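Long-range contacts in FrnE protein (Deinococcus radiodurans, PDB 5CO3), which probably works as a cytoplasmic disulfide oxidoreductase with a DsbA-like thioredoxin fold, carrying out thiol-disulfide exchange: residues 17-22 and 52-57; 48-53 and 180-185. One frame throughout, in Å; residues are numbered along the deposited sequence.

Contact 1: residues 17-22 and 52-57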
loop_
_atom_site.group_PDB
_atom_site.type_symbol
_atom_site.label_atom_id
_atom_site.label_comp_id
_atom_site.label_asym_id
_atom_site.label_seq_id
_atom_site.Cartn_x
_atom_site.Cartn_y
_atom_site.Cartn_z
ATOM N N TRP A 17 1.302 -0.842 5.020
ATOM C CA TRP A 17 -0.063 -0.335 5.152
ATOM C C TRP A 17 -0.273 0.800 4.162
ATOM O O TRP A 17 0.578 1.673 3.997
ATOM C CB TRP A 17 -0.337 0.123 6.582
ATOM C CG TRP A 17 -0.789 -0.998 7.481
ATOM C CD1 TRP A 17 -2.077 -1.346 7.771
ATOM C CD2 TRP A 17 0.045 -1.920 8.191
ATOM N NE1 TRP A 17 -2.099 -2.423 8.623
ATOM C CE2 TRP A 17 -0.808 -2.794 8.901
ATOM C CE3 TRP A 17 1.428 -2.088 8.301
ATOM C CZ2 TRP A 17 -0.320 -3.824 9.703
ATOM C CZ3 TRP A 17 1.912 -3.110 9.107
ATOM C CH2 TRP A 17 1.038 -3.964 9.795
ATOM N N SER A 18 -1.420 0.783 3.491
ATOM C CA SER A 18 -1.627 1.685 2.382
ATOM C C SER A 18 -3.126 1.855 2.148
ATOM O O SER A 18 -3.894 0.945 2.447
ATOM C CB SER A 18 -0.947 1.136 1.136
ATOM O OG SER A 18 -1.165 1.974 0.031
ATOM N N ASP A 19 -3.517 3.020 1.639
ATOM C CA ASP A 19 -4.875 3.224 1.144
ATOM C C ASP A 19 -4.835 3.552 -0.336
ATOM O O ASP A 19 -3.964 4.278 -0.815
ATOM C CB ASP A 19 -5.600 4.347 1.900
ATOM C CG ASP A 19 -7.125 4.302 1.708
ATOM O OD1 ASP A 19 -7.640 3.365 1.052
ATOM O OD2 ASP A 19 -7.805 5.197 2.237
ATOM N N ILE A 20 -5.803 2.988 -1.050
ATOM C CA ILE A 20 -5.956 3.234 -2.477
ATOM C C ILE A 20 -6.213 4.714 -2.733
ATOM O O ILE A 20 -5.790 5.255 -3.762
ATOM C CB ILE A 20 -7.103 2.374 -3.057
ATOM C CG1 ILE A 20 -6.703 0.900 -3.013
ATOM C CG2 ILE A 20 -7.450 2.787 -4.482
ATOM C CD1 ILE A 20 -7.738 -0.012 -2.458
ATOM N N ALA A 21 -6.858 5.379 -1.781
ATOM C CA ALA A 21 -7.170 6.802 -1.951
ATOM C C ALA A 21 -6.003 7.747 -1.654
ATOM O O ALA A 21 -6.157 8.958 -1.771
ATOM C CB ALA A 21 -8.387 7.186 -1.073
ATOM N N CYS A 22 -4.825 7.220 -1.301
ATOM C CA CYS A 22 -3.710 8.091 -0.931
ATOM C C CYS A 22 -2.677 8.207 -2.049
ATOM O O CYS A 22 -2.067 7.215 -2.427
ATOM C CB CYS A 22 -3.031 7.581 0.341
ATOM S SG CYS A 22 -1.634 8.604 0.866
ATOM N N PHE A 52 -5.579 -0.099 4.839
ATOM C CA PHE A 52 -5.691 1.100 5.646
ATOM C C PHE A 52 -6.701 1.996 4.947
ATOM O O PHE A 52 -6.658 2.135 3.720
ATOM C CB PHE A 52 -4.344 1.800 5.792
ATOM C CG PHE A 52 -4.330 2.898 6.820
ATOM C CD1 PHE A 52 -4.811 4.160 6.510
ATOM C CD2 PHE A 52 -3.807 2.677 8.086
ATOM C CE1 PHE A 52 -4.786 5.173 7.444
ATOM C CE2 PHE A 52 -3.777 3.688 9.023
ATOM C CZ PHE A 52 -4.276 4.939 8.700
ATOM N N GLU A 53 -7.622 2.559 5.720
ATOM C CA GLU A 53 -8.594 3.503 5.189
ATOM C C GLU A 53 -8.391 4.859 5.830
ATOM O O GLU A 53 -8.505 4.992 7.049
ATOM C CB GLU A 53 -10.026 3.014 5.436
ATOM C CG GLU A 53 -10.537 2.062 4.368
ATOM C CD GLU A 53 -11.923 1.517 4.681
ATOM O OE1 GLU A 53 -12.937 2.115 4.250
ATOM O OE2 GLU A 53 -11.998 0.481 5.374
ATOM N N LEU A 54 -8.081 5.861 5.010
ATOM C CA LEU A 54 -7.988 7.232 5.498
ATOM C C LEU A 54 -9.275 7.635 6.194
ATOM O O LEU A 54 -9.249 8.315 7.210
ATOM C CB LEU A 54 -7.705 8.202 4.358
ATOM C CG LEU A 54 -6.404 7.982 3.595
ATOM C CD1 LEU A 54 -6.304 9.006 2.480
ATOM C CD2 LEU A 54 -5.221 8.066 4.550
ATOM N N ASP A 55 -10.401 7.209 5.637
ATOM C CA ASP A 55 -11.706 7.559 6.183
ATOM C C ASP A 55 -12.677 6.393 6.038
ATOM O O ASP A 55 -13.409 6.303 5.053
ATOM C CB ASP A 55 -12.257 8.805 5.481
ATOM C CG ASP A 55 -13.579 9.289 6.074
ATOM O OD1 ASP A 55 -13.996 8.823 7.164
ATOM O OD2 ASP A 55 -14.196 10.165 5.434
ATOM N N PRO A 56 -12.678 5.492 7.028
ATOM C CA PRO A 56 -13.525 4.296 7.026
ATOM C C PRO A 56 -15.013 4.651 6.984
ATOM O O PRO A 56 -15.818 3.873 6.491
ATOM C CB PRO A 56 -13.169 3.605 8.350
ATOM C CG PRO A 56 -11.881 4.218 8.790
ATOM C CD PRO A 56 -11.896 5.616 8.269
ATOM N N SER A 57 -15.372 5.826 7.478
ATOM C CA SER A 57 -16.770 6.239 7.515
ATOM C C SER A 57 -17.158 7.061 6.288
ATOM O O SER A 57 -18.223 7.666 6.260
ATOM C CB SER A 57 -17.050 7.047 8.777
ATOM O OG SER A 57 -16.334 8.268 8.750
HETATM O O HOH W 1 -10.465 5.999 2.942
#
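Asp19 holds the 52-57 loop through its carboxylate. Leu54 N donates to Asp19 OD2 at 2.9 Å, and the N-H points almost straight at the oxygen (172°) although it arrives from above the carboxylate plane, 43° out of it. A water reaches the same oxygen: it donates to Asp19 OD2 and accepts from Asp55 N at 3.0 Å, so one carboxylate oxygen ties down two successive backbone amides, the second through the water. The other oxygen, OD1, is hydrogen-bonded to His113 NE2 and Thr109 OG1, and with both oxygens engaged the group has little freedom to rotate. CG stands anti to the Asp19 backbone N (chi1 -163°), which places OD2 before Leu54 N. Asp19 CG also lies 3.0 Å from Phe52 O, and Asp19 OD1 comes 3.1 Å from the same Phe52 O, two acceptors pressed together without a bond. This is the tight part of the contact. One step back, Phe52 N gives only a weak hydrogen bond to Ser18 O, 3.1 Å long, and Phe52 CB lies at the edge of the Trp17 indole, 4.4 Å from CD1.

Packing thins toward solvent. Leu54 is exposed; its CG sits 3.4 Å from Asp19 OD2, but its CD1 only grazes Cys22 CB at 4.2 Å.

Asp19 to Cys22 forms a type I turn, closed by Cys22 N to Asp19 O, that delivers the chain from strand 12-18 to helix 23-38. Cys22 stands at the start of that helix in a CxxC sequence with Cys25, consistent with a thioredoxin-type site. Helices 110-121 and 125-137 pack on Ile20 of the turn, while helix 173-186 lies against Trp17 and Phe52.

Contact 2: residues 48-53 and 180-185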
loop_
_atom_site.group_PDB
_atom_site.type_symbol
_atom_site.label_atom_id
_atom_site.label_comp_id
_atom_site.label_asym_id
_atom_site.label_seq_id
_atom_site.Cartn_x
_atom_site.Cartn_y
_atom_site.Cartn_z
ATOM N N VAL A 48 3.996 -7.881 1.887
ATOM C CA VAL A 48 2.608 -8.121 2.271
ATOM C C VAL A 48 1.884 -6.787 2.405
ATOM O O VAL A 48 2.246 -5.966 3.250
ATOM C CB VAL A 48 2.506 -8.897 3.604
ATOM C CG1 VAL A 48 1.043 -9.011 4.065
ATOM C CG2 VAL A 48 3.138 -10.267 3.468
ATOM N N TRP A 49 0.873 -6.557 1.570
ATOM C CA TRP A 49 0.103 -5.327 1.682
ATOM C C TRP A 49 -0.945 -5.494 2.779
ATOM O O TRP A 49 -1.485 -6.587 2.988
ATOM C CB TRP A 49 -0.544 -4.945 0.334
ATOM C CG TRP A 49 0.485 -4.550 -0.705
ATOM C CD1 TRP A 49 1.097 -5.375 -1.608
ATOM C CD2 TRP A 49 1.046 -3.240 -0.915
ATOM N NE1 TRP A 49 1.999 -4.656 -2.375
ATOM C CE2 TRP A 49 1.983 -3.345 -1.968
ATOM C CE3 TRP A 49 0.835 -1.986 -0.323
ATOM C CZ2 TRP A 49 2.723 -2.245 -2.435
ATOM C CZ3 TRP A 49 1.564 -0.896 -0.787
ATOM C CH2 TRP A 49 2.499 -1.035 -1.831
ATOM N N HIS A 50 -1.187 -4.410 3.505
ATOM C CA HIS A 50 -2.201 -4.380 4.547
ATOM C C HIS A 50 -3.145 -3.224 4.294
ATOM O O HIS A 50 -2.734 -2.168 3.807
ATOM C CB HIS A 50 -1.576 -4.245 5.933
ATOM C CG HIS A 50 -0.714 -5.404 6.324
ATOM N ND1 HIS A 50 -1.186 -6.472 7.051
ATOM C CD2 HIS A 50 0.593 -5.660 6.078
ATOM C CE1 HIS A 50 -0.205 -7.339 7.241
ATOM N NE2 HIS A 50 0.883 -6.870 6.657
ATOM N N SER A 51 -4.411 -3.443 4.624
ATOM C CA SER A 51 -5.456 -2.455 4.392
ATOM C C SER A 51 -5.381 -1.298 5.369
ATOM O O SER A 51 -5.162 -1.485 6.567
ATOM C CB SER A 51 -6.834 -3.108 4.481
ATOM O OG SER A 51 -6.908 -4.257 3.663
ATOM N N PHE A 52 -5.579 -0.099 4.839
ATOM C CA PHE A 52 -5.691 1.100 5.646
ATOM C C PHE A 52 -6.701 1.996 4.947
ATOM O O PHE A 52 -6.658 2.135 3.720
ATOM C CB PHE A 52 -4.344 1.800 5.792
ATOM C CG PHE A 52 -4.330 2.898 6.820
ATOM C CD1 PHE A 52 -4.811 4.160 6.510
ATOM C CD2 PHE A 52 -3.807 2.677 8.086
ATOM C CE1 PHE A 52 -4.786 5.173 7.444
ATOM C CE2 PHE A 52 -3.777 3.688 9.023
ATOM C CZ PHE A 52 -4.276 4.939 8.700
ATOM N N GLU A 53 -7.622 2.559 5.720
ATOM C CA GLU A 53 -8.594 3.503 5.189
ATOM C C GLU A 53 -8.391 4.859 5.830
ATOM O O GLU A 53 -8.505 4.992 7.049
ATOM C CB GLU A 53 -10.026 3.014 5.436
ATOM C CG GLU A 53 -10.537 2.062 4.368
ATOM C CD GLU A 53 -11.923 1.517 4.681
ATOM O OE1 GLU A 53 -12.937 2.115 4.250
ATOM O OE2 GLU A 53 -11.998 0.481 5.374
ATOM N N GLU A 180 -6.712 -2.903 9.650
ATOM C CA GLU A 180 -6.812 -1.528 10.105
ATOM C C GLU A 180 -6.644 -1.415 11.615
ATOM O O GLU A 180 -6.030 -0.469 12.115
ATOM C CB GLU A 180 -8.150 -0.943 9.657
ATOM C CG GLU A 180 -8.268 -0.912 8.143
ATOM C CD GLU A 180 -9.667 -0.624 7.633
ATOM O OE1 GLU A 180 -10.645 -0.744 8.395
ATOM O OE2 GLU A 180 -9.783 -0.284 6.447
ATOM N N ALA A 181 -7.208 -2.378 12.338
ATOM C CA ALA A 181 -7.032 -2.448 13.778
ATOM C C ALA A 181 -5.553 -2.618 14.116
ATOM O O ALA A 181 -5.036 -1.979 15.030
ATOM C CB ALA A 181 -7.856 -3.586 14.357
ATOM N N GLN A 182 -4.868 -3.464 13.358
ATOM C CA GLN A 182 -3.457 -3.709 13.616
ATOM C C GLN A 182 -2.640 -2.430 13.425
ATOM O O GLN A 182 -1.743 -2.136 14.224
ATOM C CB GLN A 182 -2.924 -4.824 12.720
ATOM C CG GLN A 182 -1.536 -5.290 13.124
ATOM C CD GLN A 182 -1.028 -6.446 12.289
ATOM O OE1 GLN A 182 -1.643 -6.825 11.291
ATOM N NE2 GLN A 182 0.100 -7.020 12.699
ATOM N N ALA A 183 -2.964 -1.658 12.388
ATOM C CA ALA A 183 -2.303 -0.372 12.159
ATOM C C ALA A 183 -2.542 0.555 13.346
ATOM O O ALA A 183 -1.613 1.185 13.858
ATOM C CB ALA A 183 -2.801 0.276 10.869
ATOM N N GLN A 184 -3.793 0.615 13.788
ATOM C CA GLN A 184 -4.160 1.439 14.927
ATOM C C GLN A 184 -3.373 1.026 16.167
ATOM O O GLN A 184 -2.817 1.875 16.868
ATOM C CB GLN A 184 -5.665 1.346 15.188
ATOM C CG GLN A 184 -6.221 2.493 16.009
ATOM C CD GLN A 184 -7.691 2.734 15.738
ATOM O OE1 GLN A 184 -8.334 1.969 15.016
ATOM N NE2 GLN A 184 -8.232 3.807 16.307
ATOM N N GLN A 185 -3.317 -0.279 16.421
ATOM C CA GLN A 185 -2.597 -0.809 17.579
ATOM C C GLN A 185 -1.119 -0.444 17.514
ATOM O O GLN A 185 -0.503 -0.125 18.532
ATOM C CB GLN A 185 -2.758 -2.329 17.665
ATOM C CG GLN A 185 -4.175 -2.786 17.989
ATOM C CD GLN A 185 -4.445 -4.211 17.547
ATOM O OE1 GLN A 185 -3.573 -4.880 16.982
ATOM N NE2 GLN A 185 -5.659 -4.685 17.795
#
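Glu53 OE2 forms a salt bridge with Arg177 NH1 and lies 2.6 Å from Glu180 OE2. Arg177 NH1 also bridges to Glu180 OE1, so one guanidinium nitrogen serves both acids. The carboxylate planes are turned 41° against each other. Glu180 has its CG anti to its own carbonyl carbon (chi1 -62°), and from there the extended chain runs past the end of strand 45-51, with CG 3.5 Å from Ser51 O. That carbonyl oxygen is buried here and has no polar partner in the model. One helical turn on, Ala183 CB meets the edge of the Phe52 ring in its plane, 3.8 Å from CD2. His50 lies only loosely by Gln182; its NE2 is hydrogen-bonded to Asp15 OD1 and its ND1 to Asp179 OD1. An alanine in place of Glu180 removes the carboxylate and the CG methylene, which would probably leave Arg177 with Glu53 alone of the two acids and open a gap beside Ser51 O. Two carboxylate oxygens at 2.6 Å suggest that one of the acids holds a proton, with the arginine probably offsetting the remaining negative charge.

In the fold
Phe52 and Glu53 belong to both contacts, whose centres lie about 9 Å apart. Strands 12-18 and 45-51 run parallel as neighbours in the sheet, and Ser18 N probably hydrogen-bonds to His50 O at 3.2 Å. Trp17 joins the two: its CD1 approaches Ser51 O at 3.3 Å and Ala183 CB at 3.6 Å. Contact 1 includes Cys22, which has been seen disulfide-linked to Cys25 or Cys244 in structures of this protein but forms neither bond here; contact 2 joins helix 173-186 to the end of strand 45-51. Glycerol, probably from crystallisation, lies about 4 Å from the Ser18 side chain in contact 1 and about 3 Å from that of Ser51 in contact 2.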